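Local coordinates for protein manganese lipoxygenase (Gaeumannomyces graminis, PDB 5FX8) that oxidises linoleic and alpha-linolenic acids with molecular oxygen at a manganese centre, giving 11S- and 13R-hydroperoxy fatty acids, at residues L169-Y174 and V487-V492; H478-Q483 and T605-A610. All blocks are in the same frame, centred on the assembly; numbering follows the deposited sequence.

Two buried contacts lie side by side in the lipoxygenase core, one of them on the helix that carries the manganese ligand His478 and, just past its end, Asn482. Their centres lie about 10 Å apart, and the segments alternate along the chain, with helices 460-481 and 485-490 following one another. The two ligands belong to contact 2. Contact 1 lies farther out, the side chain of Ser490 being about 12 Å from the metal and about 9 Å from that of Asn482. The two contacts touch directly. Ser171 O packs on Val480 CG1 at 3.6 Å, Tyr174 CD2 meets Met481 SD at 3.6 Å, and Phe489 CZ lies 3.5 Å from Thr605 N.

Contact 1. Residues L169-Y174 and V487-V492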
# COMPACT_ATOMS: atom_id res chain seq x y z
N LEU A 169 -4.10 -19.09 -5.73
CA LEU A 169 -2.90 -19.50 -5.03
C LEU A 169 -1.84 -18.40 -5.05
O LEU A 169 -0.68 -18.66 -4.74
CB LEU A 169 -2.35 -20.81 -5.61
CG LEU A 169 -3.27 -22.03 -5.49
CD1 LEU A 169 -2.85 -23.16 -6.40
CD2 LEU A 169 -3.36 -22.58 -4.09
N SER A 170 -2.21 -17.18 -5.41
CA SER A 170 -1.23 -16.10 -5.47
C SER A 170 -1.83 -14.75 -5.12
O SER A 170 -1.65 -14.27 -4.00
CB SER A 170 -0.59 -16.06 -6.85
OG SER A 170 -1.57 -15.96 -7.84
N SER A 171 -2.55 -14.13 -6.06
CA SER A 171 -3.14 -12.81 -5.83
C SER A 171 -4.00 -12.75 -4.58
O SER A 171 -3.92 -11.79 -3.82
CB SER A 171 -3.98 -12.43 -7.02
OG SER A 171 -3.18 -12.53 -8.14
N ASN A 172 -4.91 -13.71 -4.42
CA ASN A 172 -5.76 -13.79 -3.23
C ASN A 172 -5.74 -15.24 -2.79
O ASN A 172 -6.59 -16.03 -3.21
CB ASN A 172 -7.19 -13.34 -3.47
CG ASN A 172 -8.08 -13.60 -2.25
OD1 ASN A 172 -7.59 -13.99 -1.18
ND2 ASN A 172 -9.39 -13.38 -2.40
N PRO A 173 -4.81 -15.61 -1.92
CA PRO A 173 -4.66 -17.01 -1.51
C PRO A 173 -5.35 -17.36 -0.21
O PRO A 173 -5.14 -18.45 0.32
CB PRO A 173 -3.14 -17.11 -1.34
CG PRO A 173 -2.80 -15.75 -0.80
CD PRO A 173 -3.65 -14.79 -1.56
N TYR A 174 -6.14 -16.45 0.32
CA TYR A 174 -6.68 -16.60 1.65
C TYR A 174 -8.09 -17.16 1.67
O TYR A 174 -8.67 -17.24 2.75
CB TYR A 174 -6.63 -15.25 2.34
CG TYR A 174 -5.25 -14.88 2.75
CD1 TYR A 174 -4.60 -15.58 3.74
CD2 TYR A 174 -4.60 -13.82 2.16
CE1 TYR A 174 -3.39 -15.26 4.11
CE2 TYR A 174 -3.36 -13.49 2.55
CZ TYR A 174 -2.78 -14.21 3.54
OH TYR A 174 -1.54 -13.91 3.95
N VAL A 487 -4.20 -2.80 -7.82
CA VAL A 487 -3.89 -2.17 -9.09
C VAL A 487 -3.03 -3.07 -9.99
O VAL A 487 -3.18 -3.04 -11.21
CB VAL A 487 -3.23 -0.79 -8.87
CG1 VAL A 487 -1.80 -0.91 -8.45
CG2 VAL A 487 -3.32 0.07 -10.12
N LYS A 488 -2.14 -3.90 -9.42
CA LYS A 488 -1.27 -4.74 -10.25
C LYS A 488 -1.86 -6.11 -10.60
O LYS A 488 -1.57 -6.64 -11.68
CB LYS A 488 0.08 -4.95 -9.56
CG LYS A 488 0.90 -3.71 -9.46
CD LYS A 488 2.23 -3.96 -8.81
CE LYS A 488 2.09 -4.21 -7.32
NZ LYS A 488 3.35 -4.39 -6.50
N PHE A 489 -2.70 -6.71 -9.76
CA PHE A 489 -3.20 -8.06 -9.97
C PHE A 489 -4.71 -8.21 -9.76
O PHE A 489 -5.41 -8.60 -10.68
CB PHE A 489 -2.45 -9.04 -9.06
CG PHE A 489 -0.95 -8.77 -8.96
CD1 PHE A 489 -0.09 -9.13 -9.99
CD2 PHE A 489 -0.41 -8.17 -7.83
CE1 PHE A 489 1.26 -8.89 -9.90
CE2 PHE A 489 0.93 -7.93 -7.73
CZ PHE A 489 1.77 -8.29 -8.78
N SER A 490 -5.21 -7.89 -8.57
CA SER A 490 -6.57 -8.24 -8.14
C SER A 490 -7.65 -7.39 -8.79
O SER A 490 -8.81 -7.80 -8.83
CB SER A 490 -6.74 -8.03 -6.65
OG SER A 490 -5.90 -8.86 -5.93
N GLY A 491 -7.31 -6.16 -9.18
CA GLY A 491 -8.28 -5.29 -9.77
C GLY A 491 -7.87 -4.77 -11.13
O GLY A 491 -8.06 -3.60 -11.43
N VAL A 492 -7.31 -5.63 -11.95
CA VAL A 492 -6.91 -5.28 -13.30
C VAL A 492 -8.08 -5.57 -14.22
O VAL A 492 -8.64 -6.67 -14.19
CB VAL A 492 -5.65 -6.06 -13.70
CG1 VAL A 492 -5.25 -5.81 -15.15
CG2 VAL A 492 -4.56 -5.66 -12.79
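Ser171 leans its small side chain against the last, pi-type turn of helix 485-490, between Phe489 and Ser490, where the loop joining helix 161-166 to strand 177-178 meets the helical core of the lipoxygenase fold. The backbones approach most closely at Ser171 and Ser490, whose CA atoms are 6.2 Å apart. Phe489 is instructive when followed outward. Its CB is the atom that meets the loop, lying 3.7 Å from Ser171 OG. From there CG stands beside the backbone N and anti to the carbonyl carbon (chi1 -42°), which carries the ring away from the serine, although the hydroxyl still lies obliquely to it. One face of the phenyl ring receives Lys488 CB, 3.6 Å above the plane and over its centre; outside the two segments the ring also meets that of Trp604, with planes at about 55°, and packs against Ser151 and Ala606.

Ser490 closes on the loop more loosely. Its OG comes within 4.1 Å of Ser171 O and 4.2 Å of Ser171 CB, a slack approach and too long for a hydrogen bond. The loop keeps its own shape partly through an Asx turn, in which Asn172 OD1 accepts from Tyr174 N at 3.2 Å, the donor tilted 32° from the carbonyl plane. Asn172 ND2 reaches Asp282 of helix 268-305, while on the other segment Lys488 NZ forms a salt bridge with Glu148.

The interface buries just 99 Å² and contains no hydrogen bond between its segments. Although two of its three touching side chains end in hydroxyls, the join itself is therefore a small, loose, non-directional contact of buried groups, and the directional bonds that fix loop and helix are made within the loop or to other parts of the fold.

Contact 2. Residues H478-Q483 and T605-A610; sequences HHVMNQ and TALNPA. With MN (manganese (II) ion), chain I.
The imidazole of His479, carried on a CB that lies 4.1 Å from Ala606 O, sets its ND1 at the edge of the His478 ring, in that ring's plane. His478 ND1 donates to His479 ND1 at 3.0 Å, the donor sitting 32° out of the His479 plane. Helix 460-481 is one of the two long helices that bring histidines to the metal in the lipoxygenase catalytic domain: with CG anti to the backbone N (chi1 177°), His478 turns its other edge to manganese, NE2 binding at 2.2 Å. His479 is thus second shell, and its NE2 bonds to Pro613 O; the pairing is consistent with fixing the rotation of the ligand ring. The carboxamide of Asn482, just past the helix end, adds OD1 at 2.4 Å. Water, His290, His294 and the C-terminal Val618 complete the site.

On the side facing the type I turn 605-608, packing takes over. His479 O and Ala606 O lie 3.8 Å apart, each carbonyl engaged elsewhere, by Ser485 OG and Asn612 ND2 respectively. Leu607 and Val480 cross obliquely, and Val480 CG2 rests on Leu607 CG at 3.7 Å, with Leu607 CD2 only slightly farther away at 3.9 Å.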
# COMPACT_ATOMS: atom_id res chain seq x y z
N HIS A 478 -0.41 -8.04 4.37
CA HIS A 478 -1.19 -6.88 3.96
C HIS A 478 -1.02 -6.59 2.48
O HIS A 478 -1.99 -6.28 1.78
CB HIS A 478 -0.79 -5.65 4.75
CG HIS A 478 -1.50 -4.40 4.33
ND1 HIS A 478 -1.06 -3.61 3.30
CD2 HIS A 478 -2.66 -3.86 4.75
CE1 HIS A 478 -1.90 -2.61 3.13
NE2 HIS A 478 -2.88 -2.73 4.01
N HIS A 479 0.20 -6.69 1.98
CA HIS A 479 0.49 -6.24 0.64
C HIS A 479 0.12 -7.27 -0.41
O HIS A 479 0.24 -7.02 -1.59
CB HIS A 479 1.96 -5.85 0.55
CG HIS A 479 2.44 -5.02 1.71
ND1 HIS A 479 1.70 -4.00 2.26
CD2 HIS A 479 3.59 -5.07 2.42
CE1 HIS A 479 2.38 -3.44 3.25
NE2 HIS A 479 3.52 -4.08 3.37
N VAL A 480 -0.34 -8.44 0.01
CA VAL A 480 -0.90 -9.37 -0.95
C VAL A 480 -2.36 -9.02 -1.20
O VAL A 480 -2.85 -9.16 -2.32
CB VAL A 480 -0.71 -10.81 -0.42
CG1 VAL A 480 -1.40 -11.82 -1.30
CG2 VAL A 480 0.74 -11.14 -0.30
N MET A 481 -3.07 -8.55 -0.18
CA MET A 481 -4.49 -8.28 -0.33
C MET A 481 -4.77 -6.86 -0.79
O MET A 481 -5.68 -6.64 -1.58
CB MET A 481 -5.21 -8.53 0.99
CG MET A 481 -5.17 -9.94 1.50
SD MET A 481 -6.16 -11.04 0.50
CE MET A 481 -7.41 -11.49 1.70
N ASN A 482 -3.99 -5.90 -0.32
CA ASN A 482 -4.23 -4.48 -0.47
C ASN A 482 -2.96 -3.88 -1.03
O ASN A 482 -2.29 -4.54 -1.82
CB ASN A 482 -4.59 -3.87 0.88
CG ASN A 482 -5.18 -2.50 0.76
OD1 ASN A 482 -4.84 -1.60 1.52
ND2 ASN A 482 -6.07 -2.33 -0.20
N GLN A 483 -2.61 -2.67 -0.62
CA GLN A 483 -1.40 -1.98 -1.07
C GLN A 483 -1.42 -1.95 -2.60
O GLN A 483 -2.43 -1.52 -3.18
CB GLN A 483 -0.17 -2.64 -0.42
CG GLN A 483 1.09 -1.77 -0.37
CD GLN A 483 0.98 -0.48 0.47
OE1 GLN A 483 0.59 -0.49 1.63
NE2 GLN A 483 1.39 0.61 -0.11
N THR A 605 4.46 -10.49 -8.16
CA THR A 605 5.58 -9.92 -7.42
C THR A 605 5.13 -9.21 -6.16
O THR A 605 5.81 -8.29 -5.70
CB THR A 605 6.34 -8.91 -8.26
OG1 THR A 605 5.46 -7.84 -8.62
CG2 THR A 605 6.91 -9.54 -9.50
N ALA A 606 3.99 -9.60 -5.61
CA ALA A 606 3.34 -8.82 -4.57
C ALA A 606 4.08 -8.88 -3.26
O ALA A 606 3.78 -8.09 -2.35
CB ALA A 606 1.94 -9.32 -4.33
N LEU A 607 5.00 -9.81 -3.12
CA LEU A 607 5.71 -10.00 -1.88
C LEU A 607 7.15 -9.55 -1.98
O LEU A 607 7.94 -9.88 -1.10
CB LEU A 607 5.63 -11.45 -1.46
CG LEU A 607 4.40 -11.80 -0.67
CD1 LEU A 607 4.39 -13.26 -0.51
CD2 LEU A 607 4.48 -11.09 0.66
N ASN A 608 7.50 -8.82 -3.03
CA ASN A 608 8.81 -8.22 -3.22
C ASN A 608 9.11 -7.29 -2.06
O ASN A 608 8.45 -6.26 -1.92
CB ASN A 608 8.87 -7.46 -4.54
CG ASN A 608 10.28 -6.99 -4.90
OD1 ASN A 608 11.15 -6.85 -4.05
ND2 ASN A 608 10.52 -6.77 -6.18
N PRO A 609 10.11 -7.61 -1.22
CA PRO A 609 10.42 -6.74 -0.08
C PRO A 609 11.08 -5.44 -0.47
O PRO A 609 11.17 -4.56 0.36
CB PRO A 609 11.34 -7.60 0.77
CG PRO A 609 11.94 -8.53 -0.14
CD PRO A 609 11.00 -8.78 -1.25
N ALA A 610 11.55 -5.30 -1.70
CA ALA A 610 12.12 -4.03 -2.11
C ALA A 610 11.07 -3.04 -2.53
O ALA A 610 11.38 -1.85 -2.67
CB ALA A 610 13.10 -4.23 -3.25
MN MN I . -4.91 -1.80 3.93
O HOH W 1 -6.90 -0.46 3.58